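Local coordinates for protein aldehyde dehydrogenase (Burkholderia cenocepacia, PDB 4O6R) that probably oxidises aldehydes to carboxylic acids with NAD or NADP as cofactor, and binds adenosine monophosphate in its nucleotide pocket, at residues L13-R18 / V54-R59; I28-P33 / I184-T189; L171-T176 / D475-R480; R219-P224 / R239-A244. All blocks are in the same frame, centred on the assembly; numbering follows the deposited sequence.

Interaction 1. Residues L13-R18 / V54-R59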
# COMPACT_ATOMS: atom_id res chain seq x y z
N LEU A 13 -41.11 3.54 1.48
CA LEU A 13 -39.90 3.34 0.69
C LEU A 13 -39.24 4.68 0.51
O LEU A 13 -39.91 5.74 0.55
CB LEU A 13 -40.21 2.76 -0.69
CG LEU A 13 -41.19 1.59 -0.83
CD1 LEU A 13 -41.24 1.07 -2.25
CD2 LEU A 13 -40.88 0.48 0.14
N PHE A 14 -37.93 4.68 0.33
CA PHE A 14 -37.22 5.93 0.05
C PHE A 14 -36.57 5.75 -1.29
O PHE A 14 -35.65 4.91 -1.44
CB PHE A 14 -36.20 6.27 1.10
CG PHE A 14 -35.64 7.67 0.96
CD1 PHE A 14 -34.52 7.92 0.19
CD2 PHE A 14 -36.25 8.75 1.60
CE1 PHE A 14 -33.99 9.19 0.08
CE2 PHE A 14 -35.73 10.02 1.50
CZ PHE A 14 -34.60 10.25 0.73
N ILE A 15 -37.05 6.51 -2.28
CA ILE A 15 -36.62 6.34 -3.65
C ILE A 15 -36.45 7.72 -4.26
O ILE A 15 -37.35 8.58 -4.17
CB ILE A 15 -37.64 5.53 -4.46
CG1 ILE A 15 -37.70 4.12 -3.94
CG2 ILE A 15 -37.31 5.52 -5.95
CD1 ILE A 15 -38.68 3.27 -4.66
N ASP A 16 -35.30 7.92 -4.87
CA ASP A 16 -34.99 9.16 -5.56
C ASP A 16 -35.27 10.36 -4.66
O ASP A 16 -35.85 11.34 -5.09
CB ASP A 16 -35.78 9.24 -6.88
CG ASP A 16 -35.07 10.06 -7.94
OD1 ASP A 16 -33.89 10.42 -7.77
OD2 ASP A 16 -35.70 10.33 -8.97
N GLY A 17 -34.82 10.28 -3.42
CA GLY A 17 -34.83 11.44 -2.53
C GLY A 17 -36.14 11.70 -1.83
O GLY A 17 -36.24 12.66 -1.09
N ARG A 18 -37.12 10.82 -2.02
CA ARG A 18 -38.47 11.04 -1.52
C ARG A 18 -39.00 9.76 -0.84
O ARG A 18 -38.70 8.63 -1.27
CB ARG A 18 -39.40 11.48 -2.69
N VAL A 54 -33.42 1.28 -8.65
CA VAL A 54 -32.24 1.12 -9.47
C VAL A 54 -32.20 2.22 -10.55
O VAL A 54 -31.15 2.79 -10.80
CB VAL A 54 -32.14 -0.28 -10.09
CG1 VAL A 54 -30.99 -0.38 -11.08
CG2 VAL A 54 -31.99 -1.35 -9.01
N ASP A 55 -33.32 2.54 -11.16
CA ASP A 55 -33.37 3.68 -12.10
C ASP A 55 -32.85 4.98 -11.46
O ASP A 55 -32.05 5.71 -12.04
CB ASP A 55 -34.80 3.89 -12.62
CG ASP A 55 -35.22 2.81 -13.61
OD1 ASP A 55 -34.40 1.92 -13.93
OD2 ASP A 55 -36.38 2.87 -14.08
N ALA A 56 -33.33 5.28 -10.26
CA ALA A 56 -32.89 6.49 -9.54
C ALA A 56 -31.39 6.48 -9.26
O ALA A 56 -30.70 7.47 -9.48
CB ALA A 56 -33.67 6.63 -8.25
N ALA A 57 -30.89 5.35 -8.76
CA ALA A 57 -29.47 5.19 -8.51
C ALA A 57 -28.64 5.29 -9.79
O ALA A 57 -27.54 5.85 -9.75
CB ALA A 57 -29.19 3.88 -7.79
N THR A 58 -29.15 4.78 -10.91
CA THR A 58 -28.46 4.87 -12.17
C THR A 58 -28.34 6.33 -12.63
O THR A 58 -27.27 6.80 -13.03
CB THR A 58 -29.19 4.04 -13.23
OG1 THR A 58 -29.21 2.67 -12.80
CG2 THR A 58 -28.50 4.14 -14.58
N ARG A 59 -29.46 7.06 -12.58
CA ARG A 59 -29.44 8.49 -12.92
C ARG A 59 -28.46 9.30 -12.05
O ARG A 59 -27.82 10.23 -12.53
CB ARG A 59 -30.85 9.08 -12.79
CG ARG A 59 -31.82 8.55 -13.84
CD ARG A 59 -33.10 9.37 -13.90
NE ARG A 59 -33.83 9.35 -12.63
CZ ARG A 59 -34.76 8.46 -12.29
NH1 ARG A 59 -35.12 7.48 -13.11
NH2 ARG A 59 -35.37 8.56 -11.12
O HOH W 1 -32.08 10.03 -9.63
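D16 sits at the bend of an N-terminal beta hairpin and meets A56 and R59 on one flank of helix 47-66. The hairpin pairs strand 13-15 with strand 18-20 through a type I' turn from I15 to R18. Backbone bonds I15 N to R18 O and R18 N to I15 O close the turn. Both D16 and G17 have positive phi, as this turn requires.

The D16 side chain can be followed outward. Its CB lies 3.6 Å from A56 CB, the small residue that lets the turn come close to the helix. Next, D16 CG packs 3.7 Å from A56 CB. CG is anti to the backbone N (chi1 -151°), which carries the carboxylate along the helix to R59. At the tip the two oxygens part. OD2 takes a salt-bridged hydrogen bond from R59 NH2, with 2.8 Å between D16 OD2 and R59 NH2. The bond is bent, 145° at the hydrogen. It lies near the guanidinium plane but comes to OD2 from well above the carboxylate plane, and the two planes are 57° apart. R59 bends at chi3 to reach this place, and its guanidinium lies with one face over D55 O and A56 CA.

I15 adds a looser apolar touch, CG2 to A56 CB at 4.4 Å. Beyond the segments, N207 OD1 accepts from D16 N, and N207 also touches A56. The other carboxylate oxygen, D16 OD1, accepts from a water at 2.6 Å, and that water also donates to A56 O.

Interaction 2. Residues I28-P33 / I184-T189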
# COMPACT_ATOMS: atom_id res chain seq x y z
N ILE A 28 -46.46 -4.25 4.99
CA ILE A 28 -46.03 -5.30 5.90
C ILE A 28 -46.15 -4.81 7.34
O ILE A 28 -45.79 -3.66 7.64
CB ILE A 28 -44.60 -5.70 5.58
CG1 ILE A 28 -44.60 -6.51 4.27
CG2 ILE A 28 -44.04 -6.53 6.71
CD1 ILE A 28 -43.24 -6.74 3.66
N ASP A 29 -46.67 -5.66 8.23
CA ASP A 29 -46.79 -5.30 9.64
C ASP A 29 -45.43 -5.48 10.34
O ASP A 29 -44.79 -6.51 10.16
CB ASP A 29 -47.84 -6.16 10.36
CG ASP A 29 -49.28 -5.76 10.05
OD1 ASP A 29 -49.57 -4.86 9.24
OD2 ASP A 29 -50.17 -6.37 10.68
N VAL A 30 -45.02 -4.47 11.11
CA VAL A 30 -43.77 -4.51 11.85
C VAL A 30 -44.13 -4.71 13.30
O VAL A 30 -44.90 -3.93 13.86
CB VAL A 30 -42.95 -3.23 11.70
CG1 VAL A 30 -41.68 -3.30 12.56
CG2 VAL A 30 -42.61 -3.02 10.23
N LEU A 31 -43.59 -5.76 13.89
CA LEU A 31 -43.96 -6.17 15.24
C LEU A 31 -42.92 -5.76 16.28
O LEU A 31 -41.70 -5.68 15.98
CB LEU A 31 -44.25 -7.68 15.31
CG LEU A 31 -45.26 -8.24 14.29
CD1 LEU A 31 -45.52 -9.72 14.53
CD2 LEU A 31 -46.55 -7.45 14.39
N ASN A 32 -43.42 -5.50 17.48
CA ASN A 32 -42.60 -5.31 18.65
C ASN A 32 -42.39 -6.68 19.30
O ASN A 32 -43.34 -7.27 19.79
CB ASN A 32 -43.33 -4.38 19.63
CG ASN A 32 -42.53 -4.12 20.89
OD1 ASN A 32 -41.54 -4.80 21.19
ND2 ASN A 32 -42.94 -3.09 21.64
N PRO A 33 -41.15 -7.18 19.32
CA PRO A 33 -40.89 -8.50 19.92
C PRO A 33 -41.07 -8.61 21.44
O PRO A 33 -41.13 -9.72 21.96
CB PRO A 33 -39.46 -8.80 19.51
CG PRO A 33 -38.83 -7.46 19.33
CD PRO A 33 -39.91 -6.50 18.91
N ILE A 184 -38.53 -7.33 8.76
CA ILE A 184 -38.80 -7.59 10.18
C ILE A 184 -38.41 -6.38 11.05
O ILE A 184 -39.05 -6.14 12.08
CB ILE A 184 -38.03 -8.84 10.71
CG1 ILE A 184 -38.27 -10.08 9.83
CG2 ILE A 184 -38.42 -9.16 12.15
CD1 ILE A 184 -39.71 -10.31 9.50
N THR A 185 -37.34 -5.67 10.66
CA THR A 185 -36.79 -4.58 11.47
C THR A 185 -36.34 -3.43 10.57
O THR A 185 -35.14 -3.14 10.47
CB THR A 185 -35.54 -5.05 12.25
OG1 THR A 185 -34.54 -5.55 11.33
CG2 THR A 185 -35.90 -6.12 13.23
N PRO A 186 -37.28 -2.79 9.86
CA PRO A 186 -36.86 -1.82 8.83
C PRO A 186 -36.76 -0.38 9.34
O PRO A 186 -36.35 0.50 8.61
CB PRO A 186 -38.01 -1.88 7.83
CG PRO A 186 -39.21 -2.13 8.69
CD PRO A 186 -38.71 -3.14 9.71
N LEU A 187 -37.18 -0.14 10.57
CA LEU A 187 -37.51 1.24 10.94
C LEU A 187 -36.29 2.17 11.10
O LEU A 187 -36.31 3.32 10.62
CB LEU A 187 -38.38 1.24 12.18
CG LEU A 187 -39.74 0.56 11.99
CD1 LEU A 187 -40.50 0.53 13.29
CD2 LEU A 187 -40.56 1.26 10.92
N SER A 188 -35.22 1.68 11.71
CA SER A 188 -34.04 2.52 11.91
C SER A 188 -33.36 2.88 10.58
O SER A 188 -32.83 3.98 10.43
CB SER A 188 -33.10 1.85 12.93
OG SER A 188 -32.53 0.68 12.38
N THR A 189 -33.44 1.99 9.59
CA THR A 189 -32.88 2.23 8.28
C THR A 189 -33.58 3.38 7.56
O THR A 189 -32.95 4.20 6.89
CB THR A 189 -32.98 0.95 7.42
OG1 THR A 189 -32.25 -0.08 8.08
CG2 THR A 189 -32.37 1.17 6.05
O HOH W 2 -41.74 -7.62 12.50
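V30 carries the apolar part of this contact, with its two methyl groups set against P186 and L187. The valine lies on strand 27-32, which pairs with strand 37-43 in a two-stranded antiparallel sheet. P186 and L187 lie where the chain after strand 176-180 turns into helix 187-199. V30 CG2 points at the proline ring and meets P186 CG at 3.8 Å, and P186 CD is almost as near. V30 CG1 meets L187 CD1 at 4.1 Å, tip to tip. The valine torsion sets these partners: CG1 is anti to the backbone N (chi1 177°), while CG2 is anti to the carbonyl carbon. CG2 turns to P186, while CG1 reaches L187 and also P186 CD. I184 O lies 3.9 Å from V30 CG1, a van der Waals contact.

No direct hydrogen bond joins the two segments. A water bridges their backbones: it accepts from L31 N at 3.0 Å and donates to I184 O at 3.1 Å.

Helix 87-98 adds a polar neighbour. D97 accepts from L187 N through OD2, and its side chain touches V30 and P186.

The nucleotide-site residue E183 directly precedes this segment, but the I184 side chain stays about 7 Å from the bound AMP. With no direct hydrogen bond, the contact rests on burial of apolar surface, with the water as its polar link.

Interaction 3. Residues L171-T176 / D475-R480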
# COMPACT_ATOMS: atom_id res chain seq x y z
N LEU A 171 -20.61 4.02 -0.55
CA LEU A 171 -20.83 5.43 -0.84
C LEU A 171 -19.52 6.16 -0.91
O LEU A 171 -19.30 6.96 -1.83
CB LEU A 171 -21.72 6.06 0.23
CG LEU A 171 -23.18 5.63 0.16
CD1 LEU A 171 -23.95 6.15 1.38
CD2 LEU A 171 -23.82 6.09 -1.14
N ALA A 172 -18.63 5.87 0.03
CA ALA A 172 -17.31 6.48 0.05
C ALA A 172 -16.60 6.26 -1.26
O ALA A 172 -15.99 7.18 -1.80
CB ALA A 172 -16.48 5.94 1.19
N ALA A 173 -16.74 5.05 -1.80
CA ALA A 173 -16.07 4.67 -3.05
C ALA A 173 -16.70 5.23 -4.31
O ALA A 173 -16.13 5.07 -5.37
CB ALA A 173 -16.01 3.17 -3.16
N GLY A 174 -17.83 5.94 -4.19
CA GLY A 174 -18.48 6.52 -5.34
C GLY A 174 -19.59 5.72 -6.01
O GLY A 174 -20.00 6.07 -7.11
N ASN A 175 -20.08 4.67 -5.37
CA ASN A 175 -21.22 3.91 -5.89
C ASN A 175 -22.51 4.54 -5.42
O ASN A 175 -22.53 5.23 -4.41
CB ASN A 175 -21.20 2.48 -5.40
CG ASN A 175 -19.93 1.76 -5.79
OD1 ASN A 175 -19.79 1.32 -6.92
ND2 ASN A 175 -18.98 1.66 -4.84
N THR A 176 -23.60 4.26 -6.13
CA THR A 176 -24.92 4.60 -5.61
C THR A 176 -25.53 3.29 -5.14
O THR A 176 -25.05 2.20 -5.49
CB THR A 176 -25.81 5.30 -6.64
OG1 THR A 176 -25.86 4.51 -7.84
CG2 THR A 176 -25.29 6.67 -6.91
N ASP A 475 -13.20 -3.98 -2.60
CA ASP A 475 -14.33 -4.79 -3.06
C ASP A 475 -15.48 -3.91 -3.59
O ASP A 475 -16.42 -4.43 -4.19
CB ASP A 475 -14.92 -5.64 -1.91
CG ASP A 475 -14.02 -6.77 -1.42
OD1 ASP A 475 -13.03 -7.13 -2.12
OD2 ASP A 475 -14.38 -7.33 -0.34
N TYR A 476 -15.46 -2.60 -3.32
CA TYR A 476 -16.43 -1.66 -3.89
C TYR A 476 -15.88 -0.78 -5.03
O TYR A 476 -16.53 0.17 -5.45
CB TYR A 476 -17.09 -0.80 -2.78
CG TYR A 476 -18.25 -1.54 -2.18
CD1 TYR A 476 -19.41 -1.71 -2.91
CD2 TYR A 476 -18.18 -2.13 -0.90
CE1 TYR A 476 -20.49 -2.42 -2.40
CE2 TYR A 476 -19.26 -2.84 -0.38
CZ TYR A 476 -20.42 -2.96 -1.16
OH TYR A 476 -21.51 -3.66 -0.72
N THR A 477 -14.71 -1.16 -5.55
CA THR A 477 -14.15 -0.48 -6.71
C THR A 477 -13.66 -1.50 -7.72
O THR A 477 -13.65 -2.70 -7.48
CB THR A 477 -12.99 0.47 -6.31
OG1 THR A 477 -12.00 -0.27 -5.57
CG2 THR A 477 -13.53 1.62 -5.49
N GLU A 478 -13.28 -1.00 -8.89
CA GLU A 478 -12.70 -1.85 -9.93
C GLU A 478 -11.47 -1.18 -10.48
O GLU A 478 -11.39 0.05 -10.55
CB GLU A 478 -13.69 -2.12 -11.06
CG GLU A 478 -14.06 -0.83 -11.78
CD GLU A 478 -15.37 -0.84 -12.56
OE1 GLU A 478 -16.24 -1.72 -12.33
OE2 GLU A 478 -15.51 0.06 -13.42
N ALA A 479 -10.50 -1.99 -10.90
CA ALA A 479 -9.29 -1.43 -11.48
C ALA A 479 -9.57 -0.95 -12.92
O ALA A 479 -10.14 -1.68 -13.76
CB ALA A 479 -8.18 -2.47 -11.48
N ARG A 480 -9.14 0.28 -13.20
CA ARG A 480 -9.23 0.88 -14.55
C ARG A 480 -7.82 1.24 -14.97
O ARG A 480 -7.22 2.19 -14.46
CB ARG A 480 -10.09 2.15 -14.54
CG ARG A 480 -11.57 2.00 -14.25
CD ARG A 480 -12.19 1.09 -15.27
NE ARG A 480 -13.63 1.20 -15.43
CZ ARG A 480 -14.28 1.94 -16.33
NH1 ARG A 480 -13.66 2.79 -17.12
NH2 ARG A 480 -15.59 1.83 -16.41
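N175 and A173 form the close-packed half of this buried contact against Y476 and T477. N175 ND2 donates to Y476 O at 2.9 Å. The bond is nearly straight, 174° at the hydrogen, and uses a lone pair in the carbonyl plane. It also lies in the plane of the asparagine amide. ND2 makes a second bond to A170 O, and OD1 accepts from G148 N, which together fix the flip of the amide. The N175 and Y476 side chains cross at about a right angle, the amide and ring planes 62° apart, with N175 ND2 3.7 Å from Y476 CB. A173 CB packs 3.7 Å from T477 CG2 and 4.1 Å from Y476 CB.

The chain can turn here because helix 159-172 ends in a Schellman motif, with G174 at positive phi. N175 then leads into strand 176-180 of the mixed sheet that also holds strand 477-485.

Farther along that strand the two segments diverge. E478 and R480 form a salt bridge with each other instead, R480 NE to E478 OE2 at 3.0 Å. Their backbones bond to strand 138-153. A second subunit packs here too: R466 of that subunit donates to A479 O, and V459 of that subunit packs on E478.

Interaction 4. Residues R219-P224 / R239-A244. With AMP (adenosine monophosphate), chain E.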
# COMPACT_ATOMS: atom_id res chain seq x y z
N ARG A 219 -35.48 -9.57 -6.96
CA ARG A 219 -35.35 -8.68 -8.10
C ARG A 219 -34.03 -7.91 -8.03
O ARG A 219 -33.34 -7.76 -9.04
CB ARG A 219 -36.53 -7.71 -8.19
CG ARG A 219 -36.45 -6.72 -9.35
CD ARG A 219 -36.22 -7.40 -10.70
NE ARG A 219 -36.17 -6.40 -11.76
CZ ARG A 219 -35.68 -6.61 -12.98
NH1 ARG A 219 -35.20 -7.80 -13.33
NH2 ARG A 219 -35.66 -5.62 -13.85
N LEU A 220 -33.69 -7.41 -6.84
CA LEU A 220 -32.42 -6.68 -6.64
C LEU A 220 -31.21 -7.55 -7.08
O LEU A 220 -30.34 -7.08 -7.82
CB LEU A 220 -32.28 -6.26 -5.16
CG LEU A 220 -31.11 -5.31 -4.83
CD1 LEU A 220 -31.07 -4.09 -5.76
CD2 LEU A 220 -31.23 -4.84 -3.38
N ALA A 221 -31.17 -8.80 -6.63
CA ALA A 221 -30.08 -9.72 -6.99
C ALA A 221 -30.04 -10.01 -8.49
O ALA A 221 -28.95 -10.19 -9.04
CB ALA A 221 -30.19 -11.01 -6.20
N GLU A 222 -31.21 -10.08 -9.14
CA GLU A 222 -31.28 -10.36 -10.59
C GLU A 222 -31.12 -9.14 -11.47
O GLU A 222 -30.96 -9.28 -12.67
CB GLU A 222 -32.62 -10.99 -10.95
CG GLU A 222 -32.80 -12.38 -10.39
CD GLU A 222 -34.20 -12.95 -10.54
OE1 GLU A 222 -35.12 -12.25 -11.01
OE2 GLU A 222 -34.38 -14.10 -10.10
N HIS A 223 -31.21 -7.94 -10.92
CA HIS A 223 -31.38 -6.75 -11.75
C HIS A 223 -30.17 -6.53 -12.69
O HIS A 223 -29.03 -6.53 -12.23
CB HIS A 223 -31.60 -5.51 -10.88
CG HIS A 223 -32.29 -4.40 -11.61
ND1 HIS A 223 -31.70 -3.72 -12.66
CD2 HIS A 223 -33.53 -3.86 -11.47
CE1 HIS A 223 -32.54 -2.81 -13.12
NE2 HIS A 223 -33.66 -2.88 -12.42
N PRO A 224 -30.43 -6.34 -14.00
CA PRO A 224 -29.32 -6.16 -14.96
C PRO A 224 -28.57 -4.85 -14.86
O PRO A 224 -27.48 -4.74 -15.39
CB PRO A 224 -30.04 -6.26 -16.33
CG PRO A 224 -31.43 -5.84 -16.04
CD PRO A 224 -31.72 -6.44 -14.69
N ARG A 239 -26.63 -19.08 -1.75
CA ARG A 239 -26.64 -19.87 -3.01
C ARG A 239 -27.60 -19.27 -4.06
O ARG A 239 -27.26 -19.13 -5.23
CB ARG A 239 -26.99 -21.34 -2.76
CG ARG A 239 -25.94 -22.10 -1.95
CD ARG A 239 -26.09 -23.61 -2.05
NE ARG A 239 -24.99 -24.27 -1.35
CZ ARG A 239 -24.99 -24.64 -0.08
NH1 ARG A 239 -26.07 -24.49 0.66
NH2 ARG A 239 -23.91 -25.17 0.47
N ARG A 240 -28.77 -18.84 -3.61
CA ARG A 240 -29.76 -18.19 -4.47
C ARG A 240 -29.27 -16.82 -5.01
O ARG A 240 -29.56 -16.47 -6.15
CB ARG A 240 -31.10 -18.02 -3.73
CG ARG A 240 -31.75 -19.34 -3.31
CD ARG A 240 -33.28 -19.25 -3.13
NE ARG A 240 -33.68 -18.32 -2.07
CZ ARG A 240 -33.78 -18.62 -0.76
NH1 ARG A 240 -33.50 -19.84 -0.29
NH2 ARG A 240 -34.16 -17.68 0.10
N ILE A 241 -28.53 -16.08 -4.19
CA ILE A 241 -27.90 -14.84 -4.63
C ILE A 241 -26.91 -15.12 -5.74
O ILE A 241 -26.91 -14.45 -6.76
CB ILE A 241 -27.14 -14.13 -3.48
CG1 ILE A 241 -28.11 -13.66 -2.38
CG2 ILE A 241 -26.33 -12.95 -4.01
CD1 ILE A 241 -29.16 -12.64 -2.81
N VAL A 242 -26.06 -16.11 -5.52
CA VAL A 242 -25.09 -16.52 -6.52
C VAL A 242 -25.79 -16.89 -7.82
O VAL A 242 -25.41 -16.40 -8.88
CB VAL A 242 -24.18 -17.65 -6.00
CG1 VAL A 242 -23.32 -18.22 -7.12
CG2 VAL A 242 -23.30 -17.11 -4.90
N GLU A 243 -26.85 -17.69 -7.72
CA GLU A 243 -27.58 -18.09 -8.90
C GLU A 243 -28.14 -16.88 -9.65
O GLU A 243 -28.07 -16.81 -10.86
CB GLU A 243 -28.69 -19.11 -8.55
CG GLU A 243 -29.17 -19.95 -9.73
CD GLU A 243 -30.25 -19.29 -10.56
OE1 GLU A 243 -30.69 -18.17 -10.18
OE2 GLU A 243 -30.68 -19.87 -11.60
N ALA A 244 -28.69 -15.93 -8.92
CA ALA A 244 -29.29 -14.73 -9.52
C ALA A 244 -28.24 -13.88 -10.20
O ALA A 244 -28.55 -13.23 -11.19
CB ALA A 244 -29.98 -13.89 -8.46
P AMP E . -32.18 -15.01 5.11
O1P AMP E . -30.73 -15.38 5.06
O2P AMP E . -32.99 -15.69 3.99
O3P AMP E . -32.76 -15.08 6.53
O5' AMP E . -32.32 -13.40 4.77
C5' AMP E . -31.47 -12.27 5.09
C4' AMP E . -31.92 -11.08 4.19
O4' AMP E . -32.08 -11.58 2.84
C3' AMP E . -33.26 -10.41 4.51
O3' AMP E . -33.28 -8.96 4.31
C2' AMP E . -34.24 -11.15 3.58
O2' AMP E . -35.49 -10.49 3.29
C1' AMP E . -33.40 -11.39 2.32
N9 AMP E . -33.84 -12.54 1.45
C8 AMP E . -34.59 -13.63 1.80
N7 AMP E . -34.81 -14.44 0.71
C5 AMP E . -34.18 -13.89 -0.36
C6 AMP E . -33.97 -14.21 -1.81
N6 AMP E . -34.49 -15.31 -2.37
N1 AMP E . -33.25 -13.38 -2.59
C2 AMP E . -32.71 -12.27 -2.06
N3 AMP E . -32.87 -11.91 -0.77
C4 AMP E . -33.56 -12.64 0.13
O HOH W 3 -32.46 -16.06 -10.22
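A221 and A244 face each other where the last turn of helix 213-222 meets helix 235-245, and the backbones come closest at E222 and A244, 4.9 Å between their CA atoms. Small side chains allow this. A221 CB lies 3.7 Å from A244 CB. E222 reaches the same alanine with its aliphatic part, E222 CG to A244 CB also at 3.7 Å. I241 closes the other end, with CD1 at 3.9 Å from A221 CB. Its CG1 is anti to the carbonyl carbon (chi1 -65°), and the turn at chi2 (-62°) brings CD1 toward A221.

The two helices flank strand 228-232 in sequence, in the alpha/beta nucleotide-binding domain of the aldehyde dehydrogenase fold. They line the adenine end of the AMP pocket. I241 CD1 touches the base at C2, 3.6 Å away. R240 bends at chi3 and brings its guanidinium edge to the other end of the base. R240 NE is 3.1 Å from AMP N6, and AMP N7 lies at the guanidinium edge, in its plane. Hydrogen bonds to the nucleotide come from S234, V154, T237, K180 and Q218.

Toward the partly exposed E222 and E243 the contact becomes polar. A water lies between E222 OE2 and E243 OE1, within hydrogen-bonding distance of both. Q218 NE2 donates to E222 OE2 as well. E222 OE2 and E243 OE1 stand 5.5 Å apart, so the water and Q218 would be expected to ease their repulsion. Behind helix 235-245, R239 donates from NH2 to G247 O of a second subunit.

Overall arrangement
Interaction 4 touches the bound AMP directly, through R240 and I241. Interaction 2 stands back from it, the I184 side chain about 7 Å from the nucleotide at the nearest atoms. In interaction 3, the Y476 side chain is about 14 Å from the bound AMP. Interaction 1 borders two of the others. A57 O and T176 OG1, 2.9 Å apart, probably hydrogen-bond it to interaction 3, and V54 CG1 packs 3.5 Å from H223 CE1 of interaction 4. Helix 47-66 thus links these three contacts, whose centres are 18 to 20 Å apart. Interaction 2 touches none of the others. Interactions 3 and 4 both reach the second subunit but stay about 9 Å apart at their nearest atoms.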